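Local coordinates for DUF1214 domain-containing protein (PDB 6ANS) that is of unknown function but belongs to the DUF1214 family and can bind a phosphate ion, perhaps only from the crystallisation liquor, at residues D273-L285 and G361-H375. Residues are numbered along the deposited sequence; the frame is centred on the assembly and turned at random.
Sequences DPNIYYYHSCWSL and GTICWRWVGAAQPVH. With PO4 (phosphate ion), chain E; EDO (1,2-ethanediol), chain H.
Tyr-279 reaches from strand 276-284 across its antiparallel neighbour 361-368 and drops its hydroxyl into a notch between Trp-367 and His-375. With CG anti to the carbonyl carbon (chi1 -51°), the ring leans over strand 361-368, its rim against Trp-365 CB and the indole edge of Trp-367. Tyr-279 OH lies 2.6 Å from His-375 ND1, a hydrogen bond in the imidazole plane, and accepts a weak one from Trp-367 NE1, whose stronger acceptor is Val-374 O at 2.8 Å. The returning loop supplies another bump: Pro-373 CG sits squarely over one face of the Tyr-277 ring, 3.6 Å from its centroid. At the far end Trp-283 folds its indole flat over the backbone of Gly-361, whose CA makes a CH-pi contact with the five-membered ring; the bare glycine leaves room for this ring.

On the other face, Ile-276 CG2 is wedged between Arg-366 CG, at 3.7 Å, and the face of the Tyr-278 ring. The extended Arg-366 chain then brings NE to phosphate O1 (2.7 Å) and NH2 to O2. Tyr-111 and Arg-194 also bind this ion, probably from the crystallisation liquor. The arrangement is a twisted antiparallel beta pair at the edge of a four-stranded sheet, one face packed as an aromatic cluster, the other lining the phosphate site, consistent with a pocket for an anion.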
loop_
_atom_site.group_PDB
_atom_site.type_symbol
_atom_site.label_atom_id
_atom_site.label_comp_id
_atom_site.label_asym_id
_atom_site.label_seq_id
_atom_site.Cartn_x
_atom_site.Cartn_y
_atom_site.Cartn_z
ATOM N N ASP A 273 3.706 20.950 -9.879
ATOM C CA ASP A 273 5.064 21.371 -9.574
ATOM C C ASP A 273 5.329 22.650 -10.349
ATOM O O ASP A 273 5.175 22.644 -11.580
ATOM C CB ASP A 273 6.058 20.268 -9.962
ATOM C CG ASP A 273 7.539 20.657 -9.738
ATOM O OD1 ASP A 273 7.912 21.821 -9.980
ATOM O OD2 ASP A 273 8.345 19.770 -9.354
ATOM N N PRO A 274 5.730 23.745 -9.696
ATOM C CA PRO A 274 5.860 25.033 -10.408
ATOM C C PRO A 274 6.965 25.085 -11.450
ATOM O O PRO A 274 7.027 26.091 -12.172
ATOM C CB PRO A 274 6.137 26.035 -9.279
ATOM C CG PRO A 274 6.737 25.215 -8.190
ATOM C CD PRO A 274 5.998 23.890 -8.257
ATOM N N ASN A 275 7.840 24.068 -11.546
ATOM C CA ASN A 275 8.781 23.975 -12.660
ATOM C C ASN A 275 8.158 23.419 -13.922
ATOM O O ASN A 275 8.807 23.443 -14.971
ATOM C CB ASN A 275 9.982 23.080 -12.323
ATOM C CG ASN A 275 10.943 23.740 -11.378
ATOM O OD1 ASN A 275 11.148 24.956 -11.429
ATOM N ND2 ASN A 275 11.545 22.946 -10.506
ATOM N N ILE A 276 6.928 22.932 -13.857
ATOM C CA ILE A 276 6.358 22.128 -14.925
ATOM C C ILE A 276 5.312 22.938 -15.670
ATOM O O ILE A 276 4.455 23.588 -15.058
ATOM C CB ILE A 276 5.752 20.828 -14.378
ATOM C CG1 ILE A 276 6.804 20.075 -13.559
ATOM C CG2 ILE A 276 5.224 19.990 -15.521
ATOM C CD1 ILE A 276 6.348 18.690 -13.133
ATOM N N TYR A 277 5.386 22.888 -16.990
ATOM C CA TYR A 277 4.368 23.423 -17.878
ATOM C C TYR A 277 3.579 22.242 -18.435
ATOM O O TYR A 277 4.164 21.327 -19.031
ATOM C CB TYR A 277 5.031 24.245 -18.989
ATOM C CG TYR A 277 4.094 25.095 -19.803
ATOM C CD1 TYR A 277 3.470 24.584 -20.930
ATOM C CD2 TYR A 277 3.863 26.429 -19.468
ATOM C CE1 TYR A 277 2.631 25.366 -21.703
ATOM C CE2 TYR A 277 3.011 27.228 -20.236
ATOM C CZ TYR A 277 2.402 26.684 -21.350
ATOM O OH TYR A 277 1.556 27.440 -22.123
ATOM N N TYR A 278 2.270 22.241 -18.198
ATOM C CA TYR A 278 1.406 21.101 -18.478
ATOM C C TYR A 278 0.560 21.313 -19.730
ATOM O O TYR A 278 0.118 22.432 -20.028
ATOM C CB TYR A 278 0.464 20.832 -17.307
ATOM C CG TYR A 278 1.121 20.491 -15.981
ATOM C CD1 TYR A 278 1.298 19.155 -15.596
ATOM C CD2 TYR A 278 1.518 21.489 -15.094
ATOM C CE1 TYR A 278 1.882 18.830 -14.375
ATOM C CE2 TYR A 278 2.106 21.173 -13.867
ATOM C CZ TYR A 278 2.285 19.833 -13.515
ATOM O OH TYR A 278 2.843 19.493 -12.301
ATOM N N TYR A 279 0.319 20.210 -20.446
ATOM C CA TYR A 279 -0.732 20.094 -21.455
ATOM C C TYR A 279 -1.596 18.896 -21.091
ATOM O O TYR A 279 -1.068 17.801 -20.865
ATOM C CB TYR A 279 -0.166 19.887 -22.865
ATOM C CG TYR A 279 0.894 20.883 -23.294
ATOM C CD1 TYR A 279 0.639 21.814 -24.294
ATOM C CD2 TYR A 279 2.158 20.873 -22.721
ATOM C CE1 TYR A 279 1.618 22.730 -24.701
ATOM C CE2 TYR A 279 3.137 21.790 -23.113
ATOM C CZ TYR A 279 2.857 22.710 -24.104
ATOM O OH TYR A 279 3.829 23.594 -24.503
ATOM N N HIS A 280 -2.914 19.103 -21.029
ATOM C CA HIS A 280 -3.874 18.046 -20.747
ATOM C C HIS A 280 -4.927 18.013 -21.843
ATOM O O HIS A 280 -5.444 19.060 -22.248
ATOM C CB HIS A 280 -4.591 18.253 -19.395
ATOM C CG HIS A 280 -3.710 18.127 -18.186
ATOM N ND1 HIS A 280 -3.179 16.924 -17.766
ATOM C CD2 HIS A 280 -3.319 19.049 -17.269
ATOM C CE1 HIS A 280 -2.469 17.116 -16.667
ATOM N NE2 HIS A 280 -2.541 18.395 -16.341
ATOM N N SER A 281 -5.304 16.814 -22.274
ATOM C CA SER A 281 -6.426 16.700 -23.193
ATOM C C SER A 281 -7.038 15.313 -23.077
ATOM O O SER A 281 -6.546 14.448 -22.343
ATOM C CB SER A 281 -5.997 16.975 -24.631
ATOM O OG SER A 281 -7.120 17.344 -25.429
ATOM N N CYS A 282 -8.120 15.106 -23.825
ATOM C CA CYS A 282 -8.693 13.785 -24.010
ATOM C C CYS A 282 -8.465 13.350 -25.451
ATOM O O CYS A 282 -8.230 14.173 -26.342
ATOM C CB CYS A 282 -10.190 13.760 -23.659
ATOM S SG CYS A 282 -11.264 14.674 -24.783
ATOM N N TRP A 283 -8.509 12.039 -25.667
ATOM C CA TRP A 283 -8.277 11.468 -26.984
ATOM C C TRP A 283 -9.302 10.371 -27.238
ATOM O O TRP A 283 -9.845 9.772 -26.307
ATOM C CB TRP A 283 -6.852 10.907 -27.125
ATOM C CG TRP A 283 -6.535 9.840 -26.124
ATOM C CD1 TRP A 283 -6.005 10.009 -24.886
ATOM C CD2 TRP A 283 -6.777 8.435 -26.269
ATOM N NE1 TRP A 283 -5.878 8.793 -24.253
ATOM C CE2 TRP A 283 -6.333 7.811 -25.089
ATOM C CE3 TRP A 283 -7.295 7.643 -27.294
ATOM C CZ2 TRP A 283 -6.399 6.428 -24.901
ATOM C CZ3 TRP A 283 -7.367 6.269 -27.103
ATOM C CH2 TRP A 283 -6.930 5.678 -25.909
ATOM N N SER A 284 -9.555 10.112 -28.518
ATOM C CA SER A 284 -10.537 9.126 -28.947
ATOM C C SER A 284 -10.097 8.564 -30.289
ATOM O O SER A 284 -10.022 9.310 -31.270
ATOM C CB SER A 284 -11.927 9.768 -29.058
ATOM O OG SER A 284 -12.878 8.842 -29.543
ATOM N N LEU A 285 -9.819 7.260 -30.339
ATOM C CA LEU A 285 -9.272 6.645 -31.543
ATOM C C LEU A 285 -9.920 5.298 -31.807
ATOM O O LEU A 285 -9.975 4.448 -30.914
ATOM C CB LEU A 285 -7.754 6.454 -31.436
ATOM C CG LEU A 285 -6.863 7.692 -31.413
ATOM C CD1 LEU A 285 -5.424 7.288 -31.047
ATOM C CD2 LEU A 285 -6.911 8.398 -32.763
ATOM N N GLY A 361 -9.431 8.156 -23.840
ATOM C CA GLY A 361 -8.727 8.418 -22.599
ATOM C C GLY A 361 -8.297 9.861 -22.517
ATOM O O GLY A 361 -8.810 10.719 -23.244
ATOM N N THR A 362 -7.350 10.129 -21.622
ATOM C CA THR A 362 -6.732 11.441 -21.529
ATOM C C THR A 362 -5.232 11.307 -21.763
ATOM O O THR A 362 -4.678 10.203 -21.807
ATOM C CB THR A 362 -7.000 12.112 -20.174
ATOM O OG1 THR A 362 -6.585 11.242 -19.113
ATOM C CG2 THR A 362 -8.490 12.457 -20.015
ATOM N N ILE A 363 -4.586 12.452 -21.928
ATOM C CA ILE A 363 -3.180 12.510 -22.311
ATOM C C ILE A 363 -2.581 13.761 -21.684
ATOM O O ILE A 363 -3.247 14.799 -21.588
ATOM C CB ILE A 363 -3.030 12.482 -23.850
ATOM C CG1 ILE A 363 -1.565 12.507 -24.278
ATOM C CG2 ILE A 363 -3.754 13.664 -24.492
ATOM C CD1 ILE A 363 -1.401 12.214 -25.751
ATOM N N CYS A 364 -1.325 13.652 -21.240
ATOM C CA CYS A 364 -0.612 14.745 -20.583
ATOM C C CYS A 364 0.815 14.864 -21.112
ATOM O O CYS A 364 1.549 13.871 -21.168
ATOM C CB CYS A 364 -0.573 14.538 -19.060
ATOM S SG CYS A 364 0.422 15.761 -18.128
ATOM N N TRP A 365 1.208 16.087 -21.465
ATOM C CA TRP A 365 2.556 16.420 -21.881
ATOM C C TRP A 365 3.149 17.393 -20.868
ATOM O O TRP A 365 2.449 18.286 -20.376
ATOM C CB TRP A 365 2.543 17.036 -23.288
ATOM C CG TRP A 365 3.909 17.235 -23.920
ATOM C CD1 TRP A 365 4.908 18.069 -23.487
ATOM C CD2 TRP A 365 4.399 16.615 -25.117
ATOM N NE1 TRP A 365 5.989 17.994 -24.337
ATOM C CE2 TRP A 365 5.705 17.107 -25.342
ATOM C CE3 TRP A 365 3.860 15.693 -26.021
ATOM C CZ2 TRP A 365 6.484 16.694 -26.424
ATOM C CZ3 TRP A 365 4.638 15.287 -27.100
ATOM C CH2 TRP A 365 5.934 15.794 -27.293
ATOM N N ARG A 366 4.429 17.206 -20.536
ATOM C CA ARG A 366 5.128 18.066 -19.586
ATOM C C ARG A 366 6.411 18.602 -20.193
ATOM O O ARG A 366 7.216 17.827 -20.710
ATOM C CB ARG A 366 5.498 17.323 -18.307
ATOM C CG ARG A 366 4.332 16.907 -17.426
ATOM C CD ARG A 366 4.896 16.140 -16.231
ATOM N NE ARG A 366 3.852 15.463 -15.479
ATOM C CZ ARG A 366 3.288 14.315 -15.848
ATOM N NH1 ARG A 366 3.662 13.724 -16.979
ATOM N NH2 ARG A 366 2.334 13.769 -15.094
ATOM N N TRP A 367 6.610 19.917 -20.100
ATOM C CA TRP A 367 7.945 20.510 -20.115
ATOM C C TRP A 367 8.338 20.831 -18.678
ATOM O O TRP A 367 7.557 21.445 -17.945
ATOM C CB TRP A 367 8.020 21.798 -20.945
ATOM C CG TRP A 367 7.572 21.720 -22.375
ATOM C CD1 TRP A 367 6.562 22.432 -22.952
ATOM C CD2 TRP A 367 8.142 20.918 -23.421
ATOM N NE1 TRP A 367 6.460 22.120 -24.286
ATOM C CE2 TRP A 367 7.417 21.191 -24.599
ATOM C CE3 TRP A 367 9.187 19.995 -23.472
ATOM C CZ2 TRP A 367 7.702 20.566 -25.816
ATOM C CZ3 TRP A 367 9.469 19.373 -24.684
ATOM C CH2 TRP A 367 8.725 19.661 -25.837
ATOM N N VAL A 368 9.527 20.400 -18.270
ATOM C CA VAL A 368 10.058 20.683 -16.937
ATOM C C VAL A 368 11.276 21.592 -17.085
ATOM O O VAL A 368 12.292 21.204 -17.685
ATOM C CB VAL A 368 10.411 19.393 -16.182
ATOM C CG1 VAL A 368 10.906 19.715 -14.779
ATOM C CG2 VAL A 368 9.189 18.469 -16.112
ATOM N N GLY A 369 11.174 22.807 -16.552
ATOM C CA GLY A 369 12.299 23.725 -16.610
ATOM C C GLY A 369 12.572 24.296 -17.984
ATOM O O GLY A 369 13.737 24.546 -18.325
ATOM N N ALA A 370 11.535 24.483 -18.797
ATOM C CA ALA A 370 11.670 25.082 -20.118
ATOM C C ALA A 370 11.337 26.565 -20.037
ATOM O O ALA A 370 10.240 26.935 -19.607
ATOM C CB ALA A 370 10.750 24.390 -21.124
ATOM N N ALA A 371 12.279 27.410 -20.471
ATOM C CA ALA A 371 12.033 28.845 -20.495
ATOM C C ALA A 371 10.951 29.197 -21.504
ATOM O O ALA A 371 10.092 30.043 -21.234
ATOM C CB ALA A 371 13.325 29.594 -20.819
ATOM N N GLN A 372 10.973 28.563 -22.673
ATOM C CA GLN A 372 9.958 28.792 -23.700
ATOM C C GLN A 372 9.357 27.453 -24.097
ATOM O O GLN A 372 9.981 26.688 -24.852
ATOM C CB GLN A 372 10.547 29.501 -24.916
ATOM N N PRO A 373 8.144 27.151 -23.647
ATOM C CA PRO A 373 7.497 25.906 -24.073
ATOM C C PRO A 373 7.231 25.898 -25.569
ATOM O O PRO A 373 7.044 26.938 -26.202
ATOM C CB PRO A 373 6.187 25.897 -23.278
ATOM C CG PRO A 373 6.424 26.803 -22.125
ATOM C CD PRO A 373 7.356 27.866 -22.629
ATOM N N VAL A 374 7.221 24.694 -26.129
ATOM C CA VAL A 374 6.892 24.454 -27.527
ATOM C C VAL A 374 5.608 23.633 -27.546
ATOM O O VAL A 374 5.527 22.582 -26.901
ATOM C CB VAL A 374 8.039 23.728 -28.262
ATOM C CG1 VAL A 374 7.626 23.350 -29.684
ATOM C CG2 VAL A 374 9.320 24.606 -28.274
ATOM N N HIS A 375 4.605 24.122 -28.266
ATOM C CA HIS A 375 3.255 23.575 -28.166
ATOM C C HIS A 375 3.048 22.468 -29.192
ATOM O O HIS A 375 3.131 22.738 -30.395
ATOM C CB HIS A 375 2.239 24.682 -28.361
ATOM C CG HIS A 375 2.285 25.721 -27.286
ATOM N ND1 HIS A 375 2.752 25.453 -26.017
ATOM C CD2 HIS A 375 1.942 27.033 -27.290
ATOM C CE1 HIS A 375 2.676 26.546 -25.280
ATOM N NE2 HIS A 375 2.183 27.518 -26.027
HETATM P P PO4 E . 2.961 15.979 -11.884
HETATM O O1 PO4 E . 3.972 16.392 -12.926
HETATM O O2 PO4 E . 1.954 15.111 -12.570
HETATM O O3 PO4 E . 3.613 15.242 -10.742
HETATM O O4 PO4 E . 2.331 17.244 -11.358
HETATM C C1 EDO H . -1.715 17.734 -11.811
HETATM O O1 EDO H . -0.446 17.051 -11.757
HETATM C C2 EDO H . -1.611 19.066 -12.563
HETATM O O2 EDO H . -1.572 18.881 -13.992
HETATM O O HOH W 1 8.555 24.006 -18.151
HETATM O O HOH W 2 -4.092 14.297 -18.751
#